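Local coordinates for putative aliphatic sulfonates-binding protein (Escherichia coli, PDB 2X26), which probably serves as the periplasmic binding protein that delivers aliphatic sulfonates to an ABC transporter, at residues S218-S223 with S240-R245; G12-V17 with K229-P234. One frame throughout, in Å; residues are numbered along the deposited sequence.

Helix 220-231 is the element common to both sites: its first turn enters contact 1 and its last turn enters contact 2, and the two centres lie about 11 Å apart. Along the chain the segments alternate, 12-17 coming first, then 218-223, 229-234 and 240-245. Contact 1 is local, joining helices 220-231 and 235-243 across a short connection, whereas contact 2 brings the first helix of the chain, 14-21, against a helix more than two hundred residues later. They meet directly where Y241 OH lies 3.7 Å from I14 CD1. Together they show helix 14-21, which follows strand 4-9, packed with the late helices 220-231 and 235-243.

Contact 1 of 2, residues S218-S223 with S240-R245; sequences SQREQS and SYLDHR
R220 reaches D243 between two successive helices, and the pair forms a salt bridge with L242 packed beside it. The arginine stands in the first turn of helix 220-231, immediately after its N-cap residue Q219. With CG anti to the backbone N (chi1 -173°) and the chain extended from there to NE, the guanidinium is carried across to the end of segment 240-245's helical part. R220 NH1 lies 3.1 Å from D243 OD1. R220 NH2 is 3.2 Å from D243 OD1 as well, so one carboxylate oxygen takes both nitrogens. The guanidinium and carboxylate planes are only 7° apart, yet each N-H meets OD1 at 122°, and both bonds are weak.

L242 lies against the same guanidinium end, with its CB 3.8 Å from R220 NH1 and its CD1 a little farther from that nitrogen. This is a van der Waals contact, and the two side chains slide past each other in opposite directions. A further weak bond runs from R220 NH2 to A239 O of helix 235-243. At the start of the arginine's own helix, Q219 O accepts both S223 N and S223 OG. An alanine in place of R220 would probably leave the D243 carboxylate without its positive mate and uncover the CB side of L242. The arrangement is that of two consecutive helices, joined by a short connection and tied by a partly exposed salt bridge. Since its bonds are bent, the bridge's pull is likely to be mainly electrostatic, alongside the apolar packing of L242 on I224 and L227.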
loop_
_atom_site.group_PDB
_atom_site.type_symbol
_atom_site.label_atom_id
_atom_site.label_comp_id
_atom_site.label_asym_id
_atom_site.label_seq_id
_atom_site.Cartn_x
_atom_site.Cartn_y
_atom_site.Cartn_z
ATOM N N SER A 218 7.442 12.952 14.550
ATOM C CA SER A 218 8.007 14.215 15.093
ATOM C C SER A 218 6.929 15.226 15.473
ATOM O O SER A 218 7.147 16.055 16.343
ATOM C CB SER A 218 9.009 14.841 14.114
ATOM O OG SER A 218 8.316 15.149 12.900
ATOM N N GLN A 219 5.762 15.103 14.847
ATOM C CA GLN A 219 4.618 15.970 15.122
ATOM C C GLN A 219 3.398 15.056 15.314
ATOM O O GLN A 219 2.376 15.147 14.596
ATOM C CB GLN A 219 4.398 17.014 13.991
ATOM C CG GLN A 219 5.311 18.245 14.040
ATOM C CD GLN A 219 5.368 19.016 12.709
ATOM O OE1 GLN A 219 4.352 19.278 12.081
ATOM N NE2 GLN A 219 6.571 19.367 12.283
ATOM N N ARG A 220 3.490 14.162 16.297
ATOM C CA ARG A 220 2.424 13.154 16.491
ATOM C C ARG A 220 1.062 13.779 16.821
ATOM O O ARG A 220 0.049 13.374 16.279
ATOM C CB ARG A 220 2.860 12.163 17.610
ATOM C CG ARG A 220 1.892 10.979 17.759
ATOM C CD ARG A 220 2.393 10.071 18.838
ATOM N NE ARG A 220 1.348 9.206 19.376
ATOM C CZ ARG A 220 1.105 7.985 18.932
ATOM N NH1 ARG A 220 1.798 7.501 17.877
ATOM N NH2 ARG A 220 0.149 7.278 19.514
ATOM N N GLU A 221 1.019 14.765 17.720
ATOM C CA GLU A 221 -0.260 15.375 18.055
ATOM C C GLU A 221 -0.977 15.966 16.829
ATOM O O GLU A 221 -2.181 15.723 16.619
ATOM C CB GLU A 221 -0.058 16.481 19.109
ATOM C CG GLU A 221 -1.325 17.164 19.569
ATOM C CD GLU A 221 -1.065 18.381 20.502
ATOM O OE1 GLU A 221 0.059 18.948 20.542
ATOM O OE2 GLU A 221 -2.012 18.830 21.181
ATOM N N GLN A 222 -0.224 16.734 16.046
ATOM C CA GLN A 222 -0.772 17.400 14.862
ATOM C C GLN A 222 -1.184 16.350 13.840
ATOM O O GLN A 222 -2.255 16.472 13.211
ATOM C CB GLN A 222 0.271 18.316 14.268
ATOM C CG GLN A 222 -0.043 18.795 12.878
ATOM C CD GLN A 222 1.104 19.590 12.272
ATOM O OE1 GLN A 222 2.124 19.022 11.822
ATOM N NE2 GLN A 222 0.954 20.907 12.270
ATOM N N SER A 223 -0.357 15.316 13.691
ATOM C CA SER A 223 -0.631 14.301 12.659
ATOM C C SER A 223 -1.882 13.452 13.060
ATOM O O SER A 223 -2.720 13.068 12.226
ATOM C CB SER A 223 0.598 13.415 12.459
ATOM O OG SER A 223 1.722 14.141 11.983
ATOM N N SER A 240 -3.756 4.399 18.104
ATOM C CA SER A 240 -3.534 2.946 18.003
ATOM C C SER A 240 -3.027 2.596 16.609
ATOM O O SER A 240 -2.052 1.840 16.457
ATOM C CB SER A 240 -4.852 2.226 18.270
ATOM O OG SER A 240 -4.706 0.807 18.292
ATOM N N TYR A 241 -3.680 3.144 15.585
ATOM C CA TYR A 241 -3.263 2.924 14.217
ATOM C C TYR A 241 -1.783 3.285 13.961
ATOM O O TYR A 241 -1.022 2.475 13.366
ATOM C CB TYR A 241 -4.148 3.773 13.297
ATOM C CG TYR A 241 -3.801 3.713 11.854
ATOM C CD1 TYR A 241 -4.325 2.732 11.042
ATOM C CD2 TYR A 241 -2.931 4.642 11.295
ATOM C CE1 TYR A 241 -3.973 2.669 9.667
ATOM C CE2 TYR A 241 -2.594 4.607 9.953
ATOM C CZ TYR A 241 -3.113 3.638 9.153
ATOM O OH TYR A 241 -2.790 3.658 7.823
ATOM N N LEU A 242 -1.351 4.457 14.426
ATOM C CA LEU A 242 0.062 4.865 14.250
ATOM C C LEU A 242 1.003 3.982 15.063
ATOM O O LEU A 242 2.116 3.642 14.597
ATOM C CB LEU A 242 0.231 6.347 14.652
ATOM C CG LEU A 242 -0.444 7.362 13.718
ATOM C CD1 LEU A 242 -0.044 8.731 14.330
ATOM C CD2 LEU A 242 0.082 7.272 12.260
ATOM N N ASP A 243 0.559 3.555 16.252
ATOM C CA ASP A 243 1.369 2.686 17.095
ATOM C C ASP A 243 1.621 1.270 16.466
ATOM O O ASP A 243 2.519 0.557 16.913
ATOM C CB ASP A 243 0.718 2.541 18.461
ATOM C CG ASP A 243 0.867 3.772 19.312
ATOM O OD1 ASP A 243 1.750 4.609 18.972
ATOM O OD2 ASP A 243 0.128 3.884 20.342
ATOM N N HIS A 244 0.830 0.861 15.482
ATOM C CA HIS A 244 1.050 -0.448 14.849
ATOM C C HIS A 244 1.970 -0.348 13.632
ATOM O O HIS A 244 2.163 -1.349 12.941
ATOM C CB HIS A 244 -0.274 -1.093 14.432
ATOM C CG HIS A 244 -1.231 -1.264 15.566
ATOM N ND1 HIS A 244 -2.592 -1.100 15.420
ATOM C CD2 HIS A 244 -1.019 -1.567 16.870
ATOM C CE1 HIS A 244 -3.181 -1.307 16.586
ATOM N NE2 HIS A 244 -2.248 -1.593 17.485
ATOM N N ARG A 245 2.513 0.844 13.356
ATOM C CA ARG A 245 3.365 1.036 12.162
ATOM C C ARG A 245 4.818 1.131 12.534
ATOM O O ARG A 245 5.162 1.721 13.596
ATOM C CB ARG A 245 3.023 2.357 11.488
ATOM C CG ARG A 245 1.583 2.369 10.954
ATOM C CD ARG A 245 1.308 3.778 10.496
ATOM N NE ARG A 245 1.765 3.977 9.123
ATOM C CZ ARG A 245 2.646 4.885 8.698
ATOM N NH1 ARG A 245 3.297 5.704 9.543
ATOM N NH2 ARG A 245 2.881 4.937 7.371
#

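Contact 2 of 2, residues G12-V17 with K229-P234; sequences GSIGMV and KTMGLP
T230 and M231, in the last turn of helix 220-231, make the touching surface toward segment 12-17. T230 comes first: its side chain and that of V17 reach toward each other tip to tip, with OG1 4.0 Å from V17 CG1. This hydroxyl also has a weak bond back to L226 O in its own helix, while the carbonyl of T230 accepts from K11 NZ. M231 follows and covers more. Its chain is extended beyond CG, which carries the terminal methyl to the start of helix 14-21; there CE lies 3.9 Å from G12 CA and 3.9 Å from I14 CD1. The isoleucine and methionine side chains cross at about a right angle, a purely apolar meeting. G232 then closes the helix as the C-prime residue of a Schellman motif, its positive phi (69°) turning the chain away toward P234, the N-cap of helix 235-243. Around the contact, helix 235-243 adds I238 and Y241 against M231, helix 199-218 supplies T216 beside I14, and V17 and M16 also touch Y9 of strand 4-9. Helix 14-21 thus meets strand 4-9 through M16 and V17, and helices 199-218, 220-231 and 235-243 through I14.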
loop_
_atom_site.group_PDB
_atom_site.type_symbol
_atom_site.label_atom_id
_atom_site.label_comp_id
_atom_site.label_asym_id
_atom_site.label_seq_id
_atom_site.Cartn_x
_atom_site.Cartn_y
_atom_site.Cartn_z
ATOM N N GLY A 12 -5.281 5.713 3.809
ATOM C CA GLY A 12 -4.175 5.118 4.574
ATOM C C GLY A 12 -2.809 5.224 3.947
ATOM O O GLY A 12 -1.834 4.646 4.491
ATOM N N SER A 13 -2.686 6.000 2.853
ATOM C CA SER A 13 -1.386 6.240 2.213
ATOM C C SER A 13 -0.748 7.387 3.023
ATOM O O SER A 13 -0.811 8.539 2.614
ATOM C CB SER A 13 -1.537 6.697 0.756
ATOM O OG SER A 13 -2.249 5.712 -0.002
ATOM N N ILE A 14 -0.178 7.055 4.193
ATOM C CA ILE A 14 0.192 8.102 5.181
ATOM C C ILE A 14 1.161 9.115 4.669
ATOM O O ILE A 14 0.933 10.302 4.862
ATOM C CB ILE A 14 0.720 7.443 6.457
ATOM C CG1 ILE A 14 -0.369 6.537 7.052
ATOM C CG2 ILE A 14 1.219 8.529 7.451
ATOM C CD1 ILE A 14 -1.838 7.200 7.206
ATOM N N GLY A 15 2.213 8.651 3.984
ATOM C CA GLY A 15 3.230 9.576 3.414
ATOM C C GLY A 15 2.540 10.572 2.458
ATOM O O GLY A 15 2.756 11.812 2.538
ATOM N N MET A 16 1.705 10.033 1.556
ATOM C CA MET A 16 0.987 10.874 0.619
ATOM C C MET A 16 0.053 11.859 1.321
ATOM O O MET A 16 0.073 13.057 0.998
ATOM C CB MET A 16 0.221 10.035 -0.396
ATOM C CG MET A 16 1.163 9.425 -1.418
ATOM S SD MET A 16 0.141 8.561 -2.635
ATOM C CE MET A 16 1.358 8.223 -3.851
ATOM N N VAL A 17 -0.718 11.372 2.266
ATOM C CA VAL A 17 -1.759 12.211 2.921
ATOM C C VAL A 17 -1.093 13.352 3.704
ATOM O O VAL A 17 -1.545 14.512 3.613
ATOM C CB VAL A 17 -2.669 11.353 3.820
ATOM C CG1 VAL A 17 -3.572 12.201 4.765
ATOM C CG2 VAL A 17 -3.588 10.474 2.919
ATOM N N LYS A 229 -9.317 13.554 11.146
ATOM C CA LYS A 229 -10.211 14.304 10.267
ATOM C C LYS A 229 -10.375 13.623 8.904
ATOM O O LYS A 229 -11.497 13.420 8.450
ATOM C CB LYS A 229 -9.646 15.714 10.055
ATOM C CG LYS A 229 -10.535 16.600 9.207
ATOM C CD LYS A 229 -10.040 18.078 9.239
ATOM C CE LYS A 229 -9.653 18.533 10.662
ATOM N NZ LYS A 229 -9.523 20.035 10.735
ATOM N N THR A 230 -9.251 13.289 8.277
ATOM C CA THR A 230 -9.223 12.756 6.874
ATOM C C THR A 230 -9.793 11.336 6.836
ATOM O O THR A 230 -10.559 10.958 5.917
ATOM C CB THR A 230 -7.797 12.828 6.238
ATOM O OG1 THR A 230 -6.866 12.063 7.021
ATOM C CG2 THR A 230 -7.281 14.284 6.077
ATOM N N MET A 231 -9.514 10.544 7.862
ATOM C CA MET A 231 -10.067 9.209 7.903
ATOM C C MET A 231 -11.456 9.158 8.457
ATOM O O MET A 231 -12.138 8.159 8.269
ATOM C CB MET A 231 -9.178 8.250 8.716
ATOM C CG MET A 231 -7.858 8.052 8.039
ATOM S SD MET A 231 -7.018 6.683 8.880
ATOM C CE MET A 231 -5.572 6.480 7.909
ATOM N N GLY A 232 -11.864 10.219 9.168
ATOM C CA GLY A 232 -13.146 10.243 9.841
ATOM C C GLY A 232 -13.250 9.296 11.015
ATOM O O GLY A 232 -14.291 8.636 11.203
ATOM N N LEU A 233 -12.180 9.188 11.813
ATOM C CA LEU A 233 -12.142 8.245 12.939
ATOM C C LEU A 233 -11.780 8.956 14.238
ATOM O O LEU A 233 -11.108 9.991 14.177
ATOM C CB LEU A 233 -11.085 7.149 12.650
ATOM C CG LEU A 233 -11.411 6.125 11.556
ATOM C CD1 LEU A 233 -10.238 5.215 11.296
ATOM C CD2 LEU A 233 -12.627 5.321 11.874
ATOM N N PRO A 234 -12.155 8.392 15.418
ATOM C CA PRO A 234 -11.740 9.021 16.681
ATOM C C PRO A 234 -10.226 9.094 16.850
ATOM O O PRO A 234 -9.503 8.174 16.426
ATOM C CB PRO A 234 -12.334 8.107 17.771
ATOM C CG PRO A 234 -13.397 7.343 17.101
ATOM C CD PRO A 234 -13.014 7.202 15.662
#